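Glucoamylase (Thermoanaerobacterium thermosaccharolyticum, PDB 1LF6) hydrolyses terminal alpha-1,4-linked glucose units from the non-reducing ends of starch-type glucans, probably releasing beta-D-glucose, as a family GH15 enzyme. Local coordinates at residues Gln38-Ala43 with Gly631-Glu636; Lys103-Lys108 with Tyr298-Met303. All coordinates share one frame; numbering follows the deposited sequence.

Interaction 1: Gln38-Ala43 with Gly631-Glu636; sequences QGVGTA and GGIISE
Gln38 and Gly39 meet Gly631 and Ile633 where the N-terminal beta-sandwich domain of this glucoamylase abuts its (alpha/alpha)6 barrel; strand 39-42 is an outermost strand of its antiparallel sheet, and the 631-636 loop joins helices 618-627 and 653-668. At Gln38 it is the backbone that takes part: its O receives a CA-H...O contact from Gly631 CA at 3.4 Å, nearly straight with 161° at the hydrogen. A side chain on Gly631 would run into that same carbonyl oxygen. The Gln38 side chain leads off the other way, and its amide is hydrogen-bonded within the sandwich, OE1 with Gly57 N and NE2 with Ser95 OG. Gly39 follows, and its bare CA receives the tip of Ile633, CD1 lying 3.4 Å from Gly39 CA. CG1 of Ile633 stands anti to its own carbonyl carbon (chi1 -72°) and the chain then runs on extended (chi2 176°), which carries CD1 across to the strand. Val40 completes the contact more loosely. Its side chain and that of Ile633 both rest on Ile304 of helix 296-306, giving the two domains a shared apolar patch in which Val40 CG1 is 4.3 Å from Ile633 CD1.

Interaction 2: Lys103-Lys108 with Tyr298-Met303; sequences KSLGYK and YYNSMM
Apolar contact between Leu105 and Met303 carries much of this interface, the two side chains sliding past each other in opposite directions. Leu105 CG sits 3.6 Å from Met303 CB, while its CD1 branch lies beside both Met303 CB and Met303 O, and CD2 is 3.8 Å from Met303 CB, so the leucine fork straddles that carbon. With an alanine here, CG and both methyl branches are gone, which would probably open a gap against Met303 CB and leave Met303 freer to turn. The thioether of Met303 continues past this point toward the backbone, with SD 3.4 Å from Ser104 N. Leu105 is the centre of an inverse gamma turn just ahead of strand 107-113, so a turn of the N-terminal beta-sandwich domain here packs against helix 296-306 of the family GH15 region. A CH-pi contact marks the other end. Lys103 CE lies over one face of the Tyr299 ring, 4.1 Å from its centroid and 18° off the normal, nearest CZ; Tyr298 CD2 covers the opposite face. Lys103 runs alongside Tyr299, its aliphatic chain extended beyond CG, which brings CE over the ring and lets NZ continue to a hydrogen bond with Asn285 OD1.

Overall arrangement
From the N terminus, the chain soon reaches strand 39-42 and later the turn before strand 107-113, both in the beta-sandwich domain. After the remaining strands of the sandwich and helix 269-284 it enters helix 296-306, where interaction 2 closes a loop of 189 intervening residues. Only after most of the barrel helices does it reach the 631-636 loop and close interaction 1, whose far longer loop encloses that of interaction 2; the two nest and do not cross. Both join sandwich to barrel, with centres about 8 Å apart. They are linked directly by Tyr107, whose OH lies 2.9 Å from Val40 O in a probable hydrogen bond.

Interaction 1: Gln38-Ala43 with Gly631-Glu636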
ATOM      1  N   GLN A  38       4.351  -7.846   6.876  1.00 20.15           N
ATOM      2  CA  GLN A  38       4.097  -8.064   8.299  1.00 20.82           C
ATOM      3  C   GLN A  38       3.995  -6.706   8.966  1.00 18.86           C
ATOM      4  O   GLN A  38       3.420  -6.573  10.046  1.00 20.89           O
ATOM      5  CB  GLN A  38       5.250  -8.843   8.934  1.00 22.02           C
ATOM      6  CG  GLN A  38       5.276 -10.318   8.604  1.00 22.80           C
ATOM      7  CD  GLN A  38       6.523 -10.985   9.137  1.00 22.70           C
ATOM      8  OE1 GLN A  38       7.631 -10.672   8.708  1.00 24.14           O
ATOM      9  NE2 GLN A  38       6.352 -11.903  10.080  1.00 22.40           N
ATOM     10  N   GLY A  39       4.563  -5.698   8.313  1.00 17.79           N
ATOM     11  CA  GLY A  39       4.520  -4.356   8.860  1.00 16.48           C
ATOM     12  C   GLY A  39       5.138  -3.320   7.947  1.00 16.37           C
ATOM     13  O   GLY A  39       5.883  -3.653   7.022  1.00 16.39           O
ATOM     14  N   VAL A  40       4.808  -2.061   8.205  1.00 14.71           N
ATOM     15  CA  VAL A  40       5.338  -0.946   7.442  1.00 16.55           C
ATOM     16  C   VAL A  40       5.539   0.193   8.431  1.00 16.92           C
ATOM     17  O   VAL A  40       4.812   0.290   9.418  1.00 17.40           O
ATOM     18  CB  VAL A  40       4.373  -0.494   6.316  1.00 18.28           C
ATOM     19  CG1 VAL A  40       4.111  -1.653   5.365  1.00 17.06           C
ATOM     20  CG2 VAL A  40       3.064   0.023   6.914  1.00 19.42           C
ATOM     21  N   GLY A  41       6.528   1.046   8.187  1.00 18.93           N
ATOM     22  CA  GLY A  41       6.752   2.140   9.112  1.00 19.81           C
ATOM     23  C   GLY A  41       7.626   3.269   8.613  1.00 19.61           C
ATOM     24  O   GLY A  41       8.266   3.180   7.571  1.00 19.58           O
ATOM     25  N   THR A  42       7.640   4.341   9.390  1.00 20.41           N
ATOM     26  CA  THR A  42       8.424   5.524   9.088  1.00 20.80           C
ATOM     27  C   THR A  42       8.233   6.445  10.284  1.00 21.74           C
ATOM     28  O   THR A  42       7.256   6.306  11.026  1.00 20.91           O
ATOM     29  CB  THR A  42       7.914   6.222   7.804  1.00 20.51           C
ATOM     30  OG1 THR A  42       8.826   7.259   7.423  1.00 19.79           O
ATOM     31  CG2 THR A  42       6.534   6.820   8.031  1.00 19.18           C
ATOM     32  N   ALA A  43       9.164   7.367  10.492  1.00 22.74           N
ATOM     33  CA  ALA A  43       9.036   8.291  11.608  1.00 23.91           C
ATOM     34  C   ALA A  43       7.853   9.195  11.298  1.00 24.59           C
ATOM     35  O   ALA A  43       7.606   9.528  10.137  1.00 24.76           O
ATOM     36  CB  ALA A  43      10.310   9.121  11.764  1.00 22.38           C
ATOM     37  N   GLY A 631       0.120  -8.725  11.536  1.00 15.71           N
ATOM     38  CA  GLY A 631       0.587  -7.363  11.724  1.00 17.74           C
ATOM     39  C   GLY A 631      -0.515  -6.318  11.631  1.00 18.08           C
ATOM     40  O   GLY A 631      -0.245  -5.113  11.683  1.00 20.18           O
ATOM     41  N   GLY A 632      -1.757  -6.777  11.499  1.00 17.79           N
ATOM     42  CA  GLY A 632      -2.880  -5.863  11.392  1.00 17.10           C
ATOM     43  C   GLY A 632      -2.971  -5.248  10.005  1.00 19.53           C
ATOM     44  O   GLY A 632      -3.643  -4.240   9.806  1.00 20.75           O
ATOM     45  N   ILE A 633      -2.296  -5.861   9.039  1.00 18.44           N
ATOM     46  CA  ILE A 633      -2.290  -5.361   7.671  1.00 17.55           C
ATOM     47  C   ILE A 633      -3.295  -6.098   6.798  1.00 17.90           C
ATOM     48  O   ILE A 633      -3.359  -7.332   6.794  1.00 16.97           O
ATOM     49  CB  ILE A 633      -0.861  -5.446   7.078  1.00 17.31           C
ATOM     50  CG1 ILE A 633       0.013  -4.376   7.754  1.00 18.46           C
ATOM     51  CG2 ILE A 633      -0.886  -5.294   5.552  1.00 17.81           C
ATOM     52  CD1 ILE A 633       1.466  -4.382   7.345  1.00 18.78           C
ATOM     53  N   ILE A 634      -4.105  -5.317   6.088  1.00 16.86           N
ATOM     54  CA  ILE A 634      -5.132  -5.855   5.207  1.00 16.14           C
ATOM     55  C   ILE A 634      -4.627  -5.820   3.769  1.00 17.55           C
ATOM     56  O   ILE A 634      -4.174  -4.784   3.273  1.00 17.21           O
ATOM     57  CB  ILE A 634      -6.444  -5.030   5.293  1.00 14.98           C
ATOM     58  CG1 ILE A 634      -6.931  -4.965   6.749  1.00 13.73           C
ATOM     59  CG2 ILE A 634      -7.516  -5.658   4.404  1.00 12.79           C
ATOM     60  CD1 ILE A 634      -8.153  -4.068   6.953  1.00 15.87           C
ATOM     61  N   SER A 635      -4.710  -6.963   3.103  1.00 16.24           N
ATOM     62  CA  SER A 635      -4.268  -7.058   1.722  1.00 15.25           C
ATOM     63  C   SER A 635      -5.397  -6.677   0.779  1.00 14.26           C
ATOM     64  O   SER A 635      -6.549  -6.545   1.182  1.00 14.54           O
ATOM     65  CB  SER A 635      -3.806  -8.486   1.405  1.00 14.37           C
ATOM     66  OG  SER A 635      -4.906  -9.383   1.399  1.00 11.81           O
ATOM     67  N   GLU A 636      -5.044  -6.495  -0.485  1.00 14.81           N
ATOM     68  CA  GLU A 636      -6.007  -6.164  -1.516  1.00 13.74           C
ATOM     69  C   GLU A 636      -6.923  -7.367  -1.752  1.00 14.55           C
ATOM     70  O   GLU A 636      -8.131  -7.214  -1.949  1.00 12.75           O
ATOM     71  CB  GLU A 636      -5.258  -5.818  -2.801  1.00 15.03           C
ATOM     72  CG  GLU A 636      -6.130  -5.639  -4.029  1.00 12.19           C
ATOM     73  CD  GLU A 636      -5.301  -5.424  -5.275  1.00 14.67           C
ATOM     74  OE1 GLU A 636      -4.916  -4.268  -5.539  1.00 13.30           O
ATOM     75  OE2 GLU A 636      -5.020  -6.423  -5.975  1.00 13.16           O
TER

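Interaction 2: Lys103-Lys108 with Tyr298-Met303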
ATOM      1  N   LYS A 103      -0.060   2.040  19.472  1.00 24.09           N
ATOM      2  CA  LYS A 103      -0.063   3.388  18.918  1.00 24.55           C
ATOM      3  C   LYS A 103       1.296   3.798  18.366  1.00 23.37           C
ATOM      4  O   LYS A 103       1.692   4.959  18.464  1.00 25.43           O
ATOM      5  CB  LYS A 103      -0.541   4.392  19.978  1.00 25.18           C
ATOM      6  CG  LYS A 103      -1.990   4.157  20.422  1.00 27.50           C
ATOM      7  CD  LYS A 103      -2.433   5.104  21.531  1.00 28.22           C
ATOM      8  CE  LYS A 103      -3.896   4.876  21.910  1.00 31.45           C
ATOM      9  NZ  LYS A 103      -4.345   5.760  23.035  1.00 31.67           N
ATOM     10  N   SER A 104       2.007   2.830  17.792  1.00 22.92           N
ATOM     11  CA  SER A 104       3.317   3.075  17.193  1.00 22.43           C
ATOM     12  C   SER A 104       3.630   2.035  16.117  1.00 22.29           C
ATOM     13  O   SER A 104       3.329   0.848  16.273  1.00 20.88           O
ATOM     14  CB  SER A 104       4.424   3.073  18.265  1.00 22.27           C
ATOM     15  OG  SER A 104       4.471   1.853  18.986  1.00 22.82           O
ATOM     16  N   LEU A 105       4.226   2.488  15.019  1.00 22.16           N
ATOM     17  CA  LEU A 105       4.576   1.586  13.928  1.00 23.65           C
ATOM     18  C   LEU A 105       5.995   1.050  14.097  1.00 23.60           C
ATOM     19  O   LEU A 105       6.809   1.083  13.171  1.00 23.69           O
ATOM     20  CB  LEU A 105       4.420   2.289  12.574  1.00 23.24           C
ATOM     21  CG  LEU A 105       2.980   2.586  12.136  1.00 24.07           C
ATOM     22  CD1 LEU A 105       2.974   3.198  10.744  1.00 21.92           C
ATOM     23  CD2 LEU A 105       2.169   1.301  12.139  1.00 22.78           C
ATOM     24  N   GLY A 106       6.278   0.577  15.307  1.00 23.45           N
ATOM     25  CA  GLY A 106       7.572   0.001  15.619  1.00 22.11           C
ATOM     26  C   GLY A 106       7.294  -1.482  15.739  1.00 21.35           C
ATOM     27  O   GLY A 106       6.251  -1.870  16.258  1.00 20.98           O
ATOM     28  N   TYR A 107       8.210  -2.322  15.279  1.00 20.40           N
ATOM     29  CA  TYR A 107       7.962  -3.756  15.323  1.00 20.73           C
ATOM     30  C   TYR A 107       9.013  -4.636  15.978  1.00 21.15           C
ATOM     31  O   TYR A 107      10.212  -4.338  15.975  1.00 20.05           O
ATOM     32  CB  TYR A 107       7.737  -4.285  13.904  1.00 21.38           C
ATOM     33  CG  TYR A 107       6.608  -3.617  13.156  1.00 19.31           C
ATOM     34  CD1 TYR A 107       5.350  -4.210  13.074  1.00 17.85           C
ATOM     35  CD2 TYR A 107       6.807  -2.401  12.509  1.00 19.70           C
ATOM     36  CE1 TYR A 107       4.319  -3.609  12.358  1.00 18.63           C
ATOM     37  CE2 TYR A 107       5.785  -1.789  11.793  1.00 17.91           C
ATOM     38  CZ  TYR A 107       4.544  -2.400  11.721  1.00 17.52           C
ATOM     39  OH  TYR A 107       3.532  -1.789  11.014  1.00 17.47           O
ATOM     40  N   LYS A 108       8.522  -5.746  16.516  1.00 21.42           N
ATOM     41  CA  LYS A 108       9.344  -6.758  17.147  1.00 22.62           C
ATOM     42  C   LYS A 108       9.072  -8.040  16.373  1.00 22.22           C
ATOM     43  O   LYS A 108       7.916  -8.414  16.157  1.00 22.33           O
ATOM     44  CB  LYS A 108       8.949  -6.956  18.611  1.00 23.74           C
ATOM     45  CG  LYS A 108       9.717  -8.079  19.302  1.00 27.30           C
ATOM     46  CD  LYS A 108       9.235  -8.281  20.733  1.00 28.57           C
ATOM     47  CE  LYS A 108       9.988  -9.407  21.407  1.00 31.60           C
ATOM     48  NZ  LYS A 108       9.476  -9.660  22.783  1.00 35.51           N
ATOM     49  N   TYR A 298      -8.019   0.019  14.277  1.00 18.57           N
ATOM     50  CA  TYR A 298      -8.358   1.395  13.924  1.00 18.38           C
ATOM     51  C   TYR A 298      -7.088   2.236  13.956  1.00 17.94           C
ATOM     52  O   TYR A 298      -6.761   2.926  12.993  1.00 18.10           O
ATOM     53  CB  TYR A 298      -9.372   1.957  14.923  1.00 19.74           C
ATOM     54  CG  TYR A 298      -9.517   3.464  14.903  1.00 19.16           C
ATOM     55  CD1 TYR A 298     -10.170   4.111  13.857  1.00 18.47           C
ATOM     56  CD2 TYR A 298      -9.034   4.243  15.958  1.00 19.68           C
ATOM     57  CE1 TYR A 298     -10.350   5.500  13.863  1.00 20.89           C
ATOM     58  CE2 TYR A 298      -9.208   5.631  15.975  1.00 18.92           C
ATOM     59  CZ  TYR A 298      -9.870   6.253  14.931  1.00 19.60           C
ATOM     60  OH  TYR A 298     -10.089   7.613  14.974  1.00 19.69           O
ATOM     61  N   TYR A 299      -6.371   2.185  15.071  1.00 18.90           N
ATOM     62  CA  TYR A 299      -5.137   2.948  15.191  1.00 17.78           C
ATOM     63  C   TYR A 299      -4.092   2.445  14.192  1.00 17.01           C
ATOM     64  O   TYR A 299      -3.397   3.240  13.551  1.00 17.28           O
ATOM     65  CB  TYR A 299      -4.611   2.861  16.630  1.00 18.97           C
ATOM     66  CG  TYR A 299      -5.406   3.701  17.610  1.00 18.66           C
ATOM     67  CD1 TYR A 299      -5.398   5.093  17.527  1.00 22.36           C
ATOM     68  CD2 TYR A 299      -6.178   3.107  18.609  1.00 20.24           C
ATOM     69  CE1 TYR A 299      -6.144   5.881  18.422  1.00 22.87           C
ATOM     70  CE2 TYR A 299      -6.930   3.884  19.507  1.00 23.11           C
ATOM     71  CZ  TYR A 299      -6.905   5.270  19.404  1.00 22.96           C
ATOM     72  OH  TYR A 299      -7.648   6.032  20.284  1.00 24.21           O
ATOM     73  N   ASN A 300      -3.984   1.129  14.046  1.00 15.88           N
ATOM     74  CA  ASN A 300      -3.017   0.566  13.106  1.00 16.40           C
ATOM     75  C   ASN A 300      -3.300   1.112  11.710  1.00 16.49           C
ATOM     76  O   ASN A 300      -2.390   1.579  11.020  1.00 16.71           O
ATOM     77  CB  ASN A 300      -3.095  -0.971  13.093  1.00 14.54           C
ATOM     78  CG  ASN A 300      -1.943  -1.613  12.323  1.00 16.75           C
ATOM     79  OD1 ASN A 300      -2.157  -2.413  11.412  1.00 19.67           O
ATOM     80  ND2 ASN A 300      -0.718  -1.265  12.691  1.00 13.86           N
ATOM     81  N   SER A 301      -4.566   1.062  11.298  1.00 15.65           N
ATOM     82  CA  SER A 301      -4.954   1.552   9.978  1.00 16.34           C
ATOM     83  C   SER A 301      -4.612   3.030   9.798  1.00 16.86           C
ATOM     84  O   SER A 301      -4.061   3.419   8.772  1.00 16.20           O
ATOM     85  CB  SER A 301      -6.460   1.350   9.753  1.00 14.91           C
ATOM     86  OG  SER A 301      -6.803  -0.026   9.815  1.00 14.08           O
ATOM     87  N   MET A 302      -4.931   3.850  10.800  1.00 15.32           N
ATOM     88  CA  MET A 302      -4.658   5.277  10.693  1.00 15.90           C
ATOM     89  C   MET A 302      -3.170   5.623  10.610  1.00 16.06           C
ATOM     90  O   MET A 302      -2.793   6.575   9.928  1.00 17.22           O
ATOM     91  CB  MET A 302      -5.320   6.037  11.848  1.00 16.46           C
ATOM     92  CG  MET A 302      -6.851   6.057  11.784  1.00 16.16           C
ATOM     93  SD  MET A 302      -7.497   6.515  10.161  1.00 18.68           S
ATOM     94  CE  MET A 302      -6.720   8.122   9.903  1.00 15.87           C
ATOM     95  N   MET A 303      -2.322   4.859  11.292  1.00 16.53           N
ATOM     96  CA  MET A 303      -0.887   5.120  11.245  1.00 16.98           C
ATOM     97  C   MET A 303      -0.360   4.729   9.867  1.00 16.11           C
ATOM     98  O   MET A 303       0.452   5.446   9.267  1.00 15.04           O
ATOM     99  CB  MET A 303      -0.154   4.318  12.323  1.00 17.12           C
ATOM    100  CG  MET A 303      -0.609   4.644  13.739  1.00 21.91           C
ATOM    101  SD  MET A 303       0.403   3.895  15.032  1.00 23.28           S
ATOM    102  CE  MET A 303       1.208   5.276  15.613  1.00 27.65           C
TER